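Local coordinates for protein thymidylate synthase ThyX (Streptomyces cacaoi subsp. asoensis, PDB 4P5A) that binds FAD and probably catalyses the reductive methylation of dUMP or UMP at the uracil ring, with methylenetetrahydrofolate as methyl donor, at residues S96-V108 with R162-Y174. Sequence-based numbering, arbitrary orientation.
Sequences SARYREVGAAFYV and REIARLVLPVSTY. With 5BU (5-bromo-uridine-5'-monophosphate), chain G.
Arg98 and Glu163 run side by side and meet in a salt bridge: NE and NH2 of Arg98 both grip Glu163 OE2, each at 2.8 Å, with the oxygen in the guanidinium plane. The bend in the Arg98 chain (chi3 71°) leaves NH1 to donate to O4 of the 5-bromo-UMP base at 2.7 Å, while Arg113 of the second subunit pairs with Glu163 OE1. With an alanine here instead of Arg98, Glu163 OE2 would probably lose both of these donors and the base O4 its bond from NH1.

The phosphate is held from both segments. Arg166 sends NH2 to OP2 at 2.8 Å and NH1 to OP1, with NH2 also lying against Arg98 CG; Ser96 OG and the backbone N atoms of Ala97 and Arg98 add further bonds. Arg98 O accepts from Arg162 NE at 3.2 Å, the donor standing above the carbonyl plane, and a water links that oxygen to Glu163 N.

Farther along, backbone bonds from Tyr107 N to Ser172 O (2.9 Å) and from Tyr174 N to Ala105 O make a single bridge at Phe106 and Thr173.

Side-chain packing accompanies these bonds. Val102 meets Leu169 and Thr173 tip to tip, tightly at CG1 to Thr173 CG2 (3.4 Å). Phe106 crosses Pro170 at about a right angle, and Tyr174 OH, bonded to Asp11 O, comes in the ring plane to the edge of Tyr107.

The chemistry is that of a nucleotide pocket shared with the second subunit, whose His83, Arg86 and Arg193 also bond the ligand: Arg166 probably offsets phosphate charge, and Glu163, with His204 O of that subunit, probably helps hold Arg98 where NH1 meets O4.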
loop_
_atom_site.group_PDB
_atom_site.type_symbol
_atom_site.label_atom_id
_atom_site.label_comp_id
_atom_site.label_asym_id
_atom_site.label_seq_id
_atom_site.Cartn_x
_atom_site.Cartn_y
_atom_site.Cartn_z
ATOM N N SER B 96 -13.787 18.556 6.486
ATOM C CA SER B 96 -13.169 19.448 5.546
ATOM C C SER B 96 -13.436 20.972 5.801
ATOM O O SER B 96 -14.557 21.342 5.952
ATOM C CB SER B 96 -13.743 19.086 4.199
ATOM O OG SER B 96 -13.467 20.142 3.246
ATOM N N ALA B 97 -12.384 21.791 5.745
ATOM C CA ALA B 97 -12.524 23.263 5.781
ATOM C C ALA B 97 -12.917 23.853 4.464
ATOM O O ALA B 97 -13.389 25.009 4.428
ATOM C CB ALA B 97 -11.209 23.903 6.319
ATOM N N ARG B 98 -12.700 23.143 3.329
ATOM C CA ARG B 98 -13.306 23.618 2.073
ATOM C C ARG B 98 -14.807 23.507 2.171
ATOM O O ARG B 98 -15.513 24.344 1.597
ATOM C CB ARG B 98 -12.854 22.698 0.905
ATOM C CG ARG B 98 -11.308 22.749 0.688
ATOM C CD ARG B 98 -11.044 21.905 -0.547
ATOM N NE ARG B 98 -11.534 22.607 -1.782
ATOM C CZ ARG B 98 -11.906 21.997 -2.913
ATOM N NH1 ARG B 98 -11.910 20.632 -2.997
ATOM N NH2 ARG B 98 -12.292 22.749 -3.973
ATOM N N TYR B 99 -15.305 22.489 2.896
ATOM C CA TYR B 99 -16.726 22.123 2.886
ATOM C C TYR B 99 -17.511 22.883 3.976
ATOM O O TYR B 99 -18.617 23.318 3.740
ATOM C CB TYR B 99 -16.907 20.637 3.113
ATOM C CG TYR B 99 -18.325 20.144 2.939
ATOM C CD1 TYR B 99 -18.813 19.773 1.674
ATOM C CD2 TYR B 99 -19.194 20.011 4.052
ATOM C CE1 TYR B 99 -20.190 19.270 1.544
ATOM C CE2 TYR B 99 -20.530 19.544 3.897
ATOM C CZ TYR B 99 -20.999 19.202 2.661
ATOM O OH TYR B 99 -22.314 18.730 2.533
ATOM N N ARG B 100 -16.916 23.085 5.131
ATOM C CA ARG B 100 -17.695 23.623 6.234
ATOM C C ARG B 100 -16.843 24.643 6.977
ATOM O O ARG B 100 -15.617 24.485 7.045
ATOM C CB ARG B 100 -18.063 22.505 7.197
ATOM C CG ARG B 100 -19.119 22.997 8.288
ATOM C CD ARG B 100 -19.954 21.856 8.925
ATOM N NE ARG B 100 -19.229 21.178 10.017
ATOM C CZ ARG B 100 -19.348 21.451 11.331
ATOM N NH1 ARG B 100 -20.190 22.397 11.763
ATOM N NH2 ARG B 100 -18.623 20.768 12.230
ATOM N N GLU B 101 -17.504 25.679 7.539
ATOM C CA GLU B 101 -16.778 26.666 8.349
ATOM C C GLU B 101 -16.132 26.011 9.555
ATOM O O GLU B 101 -16.687 25.093 10.165
ATOM C CB GLU B 101 -17.768 27.706 8.824
ATOM C CG GLU B 101 -17.214 28.749 9.746
ATOM C CD GLU B 101 -18.254 29.905 10.005
ATOM O OE1 GLU B 101 -18.070 30.616 11.041
ATOM O OE2 GLU B 101 -19.196 30.098 9.146
ATOM N N VAL B 102 -14.930 26.494 9.902
ATOM C CA VAL B 102 -14.162 25.859 10.925
ATOM C C VAL B 102 -14.589 26.501 12.250
ATOM O O VAL B 102 -14.800 27.750 12.313
ATOM C CB VAL B 102 -12.631 26.169 10.694
ATOM C CG1 VAL B 102 -11.729 25.594 11.886
ATOM C CG2 VAL B 102 -12.186 25.590 9.277
ATOM N N GLY B 103 -14.652 25.669 13.283
ATOM C CA GLY B 103 -14.936 26.114 14.671
ATOM C C GLY B 103 -13.762 26.812 15.301
ATOM O O GLY B 103 -12.584 26.662 14.872
ATOM N N ALA B 104 -14.032 27.518 16.392
ATOM C CA ALA B 104 -12.976 28.341 16.939
ATOM C C ALA B 104 -12.277 27.623 18.081
ATOM O O ALA B 104 -12.133 28.163 19.143
ATOM C CB ALA B 104 -13.543 29.716 17.424
ATOM N N ALA B 105 -11.802 26.397 17.843
ATOM C CA ALA B 105 -11.113 25.659 18.912
ATOM C C ALA B 105 -9.715 25.463 18.483
ATOM O O ALA B 105 -9.465 25.006 17.314
ATOM C CB ALA B 105 -11.772 24.359 19.205
ATOM N N PHE B 106 -8.774 25.774 19.375
ATOM C CA PHE B 106 -7.328 25.847 19.013
ATOM C C PHE B 106 -6.566 25.181 20.128
ATOM O O PHE B 106 -6.909 25.328 21.333
ATOM C CB PHE B 106 -6.806 27.319 18.825
ATOM C CG PHE B 106 -7.532 28.049 17.807
ATOM C CD1 PHE B 106 -8.603 28.833 18.146
ATOM C CD2 PHE B 106 -7.229 27.832 16.443
ATOM C CE1 PHE B 106 -9.372 29.458 17.201
ATOM C CE2 PHE B 106 -8.016 28.481 15.422
ATOM C CZ PHE B 106 -9.059 29.316 15.818
ATOM N N TYR B 107 -5.511 24.428 19.780
ATOM C CA TYR B 107 -4.754 23.726 20.777
ATOM C C TYR B 107 -3.621 24.596 21.414
ATOM O O TYR B 107 -2.857 25.284 20.714
ATOM C CB TYR B 107 -4.060 22.455 20.124
ATOM C CG TYR B 107 -3.120 21.705 21.047
ATOM C CD1 TYR B 107 -1.719 21.924 20.986
ATOM C CD2 TYR B 107 -3.615 20.797 22.012
ATOM C CE1 TYR B 107 -0.857 21.275 21.847
ATOM C CE2 TYR B 107 -2.744 20.121 22.887
ATOM C CZ TYR B 107 -1.400 20.368 22.812
ATOM O OH TYR B 107 -0.501 19.711 23.646
ATOM N N VAL B 108 -3.488 24.462 22.737
ATOM C CA VAL B 108 -2.286 25.006 23.417
ATOM C C VAL B 108 -1.860 23.929 24.384
ATOM O O VAL B 108 -2.699 23.253 24.963
ATOM C CB VAL B 108 -2.635 26.402 24.209
ATOM C CG1 VAL B 108 -2.992 27.508 23.248
ATOM C CG2 VAL B 108 -3.720 26.156 25.207
ATOM N N ARG B 162 -14.935 29.685 1.672
ATOM C CA ARG B 162 -14.286 29.094 2.849
ATOM C C ARG B 162 -12.953 28.389 2.625
ATOM O O ARG B 162 -12.087 28.543 3.480
ATOM C CB ARG B 162 -15.304 28.402 3.748
ATOM C CG ARG B 162 -15.890 27.390 3.146
ATOM C CD ARG B 162 -17.173 26.929 3.921
ATOM N NE ARG B 162 -17.769 26.167 2.826
ATOM C CZ ARG B 162 -18.927 26.472 2.245
ATOM N NH1 ARG B 162 -19.346 25.781 1.195
ATOM N NH2 ARG B 162 -19.665 27.470 2.738
ATOM N N GLU B 163 -12.707 27.868 1.410
ATOM C CA GLU B 163 -11.382 27.214 1.114
ATOM C C GLU B 163 -10.215 28.236 1.048
ATOM O O GLU B 163 -9.019 27.879 1.215
ATOM C CB GLU B 163 -11.488 26.367 -0.185
ATOM C CG GLU B 163 -11.603 27.266 -1.449
ATOM C CD GLU B 163 -11.396 26.486 -2.753
ATOM O OE1 GLU B 163 -11.073 27.146 -3.782
ATOM O OE2 GLU B 163 -11.575 25.208 -2.765
ATOM N N ILE B 164 -10.532 29.535 0.847
ATOM C CA ILE B 164 -9.517 30.528 0.808
ATOM C C ILE B 164 -9.482 31.226 2.156
ATOM O O ILE B 164 -8.372 31.544 2.626
ATOM C CB ILE B 164 -9.800 31.569 -0.325
ATOM C CG1 ILE B 164 -9.533 30.966 -1.701
ATOM C CG2 ILE B 164 -9.093 32.920 -0.069
ATOM C CD1 ILE B 164 -8.025 30.751 -1.971
ATOM N N ALA B 165 -10.616 31.469 2.789
ATOM C CA ALA B 165 -10.581 32.127 4.110
ATOM C C ALA B 165 -9.756 31.360 5.123
ATOM O O ALA B 165 -9.077 31.986 5.997
ATOM C CB ALA B 165 -11.968 32.365 4.664
ATOM N N ARG B 166 -9.798 30.018 5.053
ATOM C CA ARG B 166 -9.036 29.228 6.037
ATOM C C ARG B 166 -7.560 29.323 5.914
ATOM O O ARG B 166 -6.870 28.765 6.802
ATOM C CB ARG B 166 -9.439 27.782 6.068
ATOM C CG ARG B 166 -9.394 27.015 4.737
ATOM C CD ARG B 166 -7.947 26.761 4.279
ATOM N NE ARG B 166 -8.026 25.825 3.134
ATOM C CZ ARG B 166 -8.111 24.466 3.221
ATOM N NH1 ARG B 166 -8.058 23.853 4.399
ATOM N NH2 ARG B 166 -8.290 23.801 2.097
ATOM N N LEU B 167 -7.054 29.983 4.858
ATOM C CA LEU B 167 -5.627 30.244 4.775
ATOM C C LEU B 167 -5.013 30.889 6.014
ATOM O O LEU B 167 -3.827 30.708 6.276
ATOM C CB LEU B 167 -5.316 31.063 3.547
ATOM C CG LEU B 167 -4.908 30.280 2.297
ATOM C CD1 LEU B 167 -5.918 29.175 2.051
ATOM C CD2 LEU B 167 -4.974 31.361 1.151
ATOM N N VAL B 168 -5.800 31.703 6.742
ATOM C CA VAL B 168 -5.241 32.427 7.882
ATOM C C VAL B 168 -5.221 31.620 9.186
ATOM O O VAL B 168 -4.635 32.086 10.197
ATOM C CB VAL B 168 -6.038 33.759 8.101
ATOM C CG1 VAL B 168 -5.820 34.642 6.821
ATOM C CG2 VAL B 168 -7.476 33.461 8.465
ATOM N N LEU B 169 -5.824 30.419 9.191
ATOM C CA LEU B 169 -5.963 29.634 10.473
ATOM C C LEU B 169 -4.696 28.832 10.737
ATOM O O LEU B 169 -4.054 28.325 9.775
ATOM C CB LEU B 169 -7.203 28.686 10.481
ATOM C CG LEU B 169 -8.546 29.425 10.267
ATOM C CD1 LEU B 169 -9.616 28.451 10.179
ATOM C CD2 LEU B 169 -8.829 30.278 11.460
ATOM N N PRO B 170 -4.308 28.705 12.024
ATOM C CA PRO B 170 -3.049 28.157 12.393
ATOM C C PRO B 170 -3.105 26.628 12.377
ATOM O O PRO B 170 -4.209 26.004 12.393
ATOM C CB PRO B 170 -2.895 28.615 13.849
ATOM C CG PRO B 170 -4.273 28.750 14.373
ATOM C CD PRO B 170 -5.026 29.277 13.168
ATOM N N VAL B 171 -1.939 26.019 12.406
ATOM C CA VAL B 171 -1.859 24.548 12.410
ATOM C C VAL B 171 -2.299 23.949 13.733
ATOM O O VAL B 171 -2.431 22.691 13.873
ATOM C CB VAL B 171 -0.456 24.058 12.032
ATOM C CG1 VAL B 171 -0.051 24.439 10.554
ATOM C CG2 VAL B 171 0.566 24.556 13.045
ATOM N N SER B 172 -2.583 24.797 14.733
ATOM C CA SER B 172 -3.135 24.362 15.987
ATOM C C SER B 172 -4.645 24.212 16.006
ATOM O O SER B 172 -5.223 23.801 17.010
ATOM C CB SER B 172 -2.734 25.386 17.071
ATOM O OG SER B 172 -3.374 26.637 16.686
ATOM N N THR B 173 -5.298 24.607 14.906
ATOM C CA THR B 173 -6.737 24.511 14.785
ATOM C C THR B 173 -7.166 23.012 14.938
ATOM O O THR B 173 -6.538 22.171 14.336
ATOM C CB THR B 173 -7.163 24.948 13.339
ATOM O OG1 THR B 173 -6.753 26.324 13.170
ATOM C CG2 THR B 173 -8.700 24.924 13.239
ATOM N N TYR B 174 -8.190 22.728 15.724
ATOM C CA TYR B 174 -8.631 21.322 15.900
ATOM C C TYR B 174 -9.333 20.829 14.632
ATOM O O TYR B 174 -10.090 21.617 13.966
ATOM C CB TYR B 174 -9.603 21.226 17.065
ATOM C CG TYR B 174 -8.889 20.995 18.364
ATOM C CD1 TYR B 174 -8.569 19.726 18.800
ATOM C CD2 TYR B 174 -8.508 22.098 19.170
ATOM C CE1 TYR B 174 -7.896 19.537 20.043
ATOM C CE2 TYR B 174 -7.903 21.925 20.399
ATOM C CZ TYR B 174 -7.623 20.633 20.837
ATOM O OH TYR B 174 -7.043 20.394 22.049
HETATM P P 5BU G . -9.517 20.620 3.751
HETATM O OP1 5BU G . -9.477 21.146 5.130
HETATM O OP2 5BU G . -8.499 21.114 2.818
HETATM O OP3 5BU G . -10.854 20.434 3.193
HETATM O "O5'" 5BU G . -9.016 19.098 3.892
HETATM C "C5'" 5BU G . -9.505 18.312 4.990
HETATM C "C4'" 5BU G . -8.818 16.922 4.886
HETATM O "O4'" 5BU G . -9.442 16.190 3.710
HETATM C "C3'" 5BU G . -7.337 16.869 4.613
HETATM O "O3'" 5BU G . -6.813 15.570 5.137
HETATM C "C2'" 5BU G . -7.282 16.883 3.105
HETATM O "O2'" 5BU G . -6.092 16.293 2.708
HETATM C "C1'" 5BU G . -8.469 16.065 2.655
HETATM N N1 5BU G . -9.058 16.759 1.436
HETATM C C2 5BU G . -8.316 16.759 0.259
HETATM O O2 5BU G . -7.265 16.086 0.272
HETATM N N3 5BU G . -8.801 17.401 -0.851
HETATM C C4 5BU G . -10.040 18.058 -0.884
HETATM O O4 5BU G . -10.334 18.715 -1.888
HETATM C C5 5BU G . -10.746 18.025 0.291
HETATM C C6 5BU G . -10.308 17.399 1.428
HETATM BR BR 5BU G . -12.513 18.743 0.346
HETATM O O HOH W 1 -13.137 27.307 5.847
HETATM O O HOH W 2 -14.938 26.409 -0.330
HETATM O O HOH W 3 -17.751 23.849 -0.148
HETATM O O HOH W 4 -11.779 23.447 14.997
#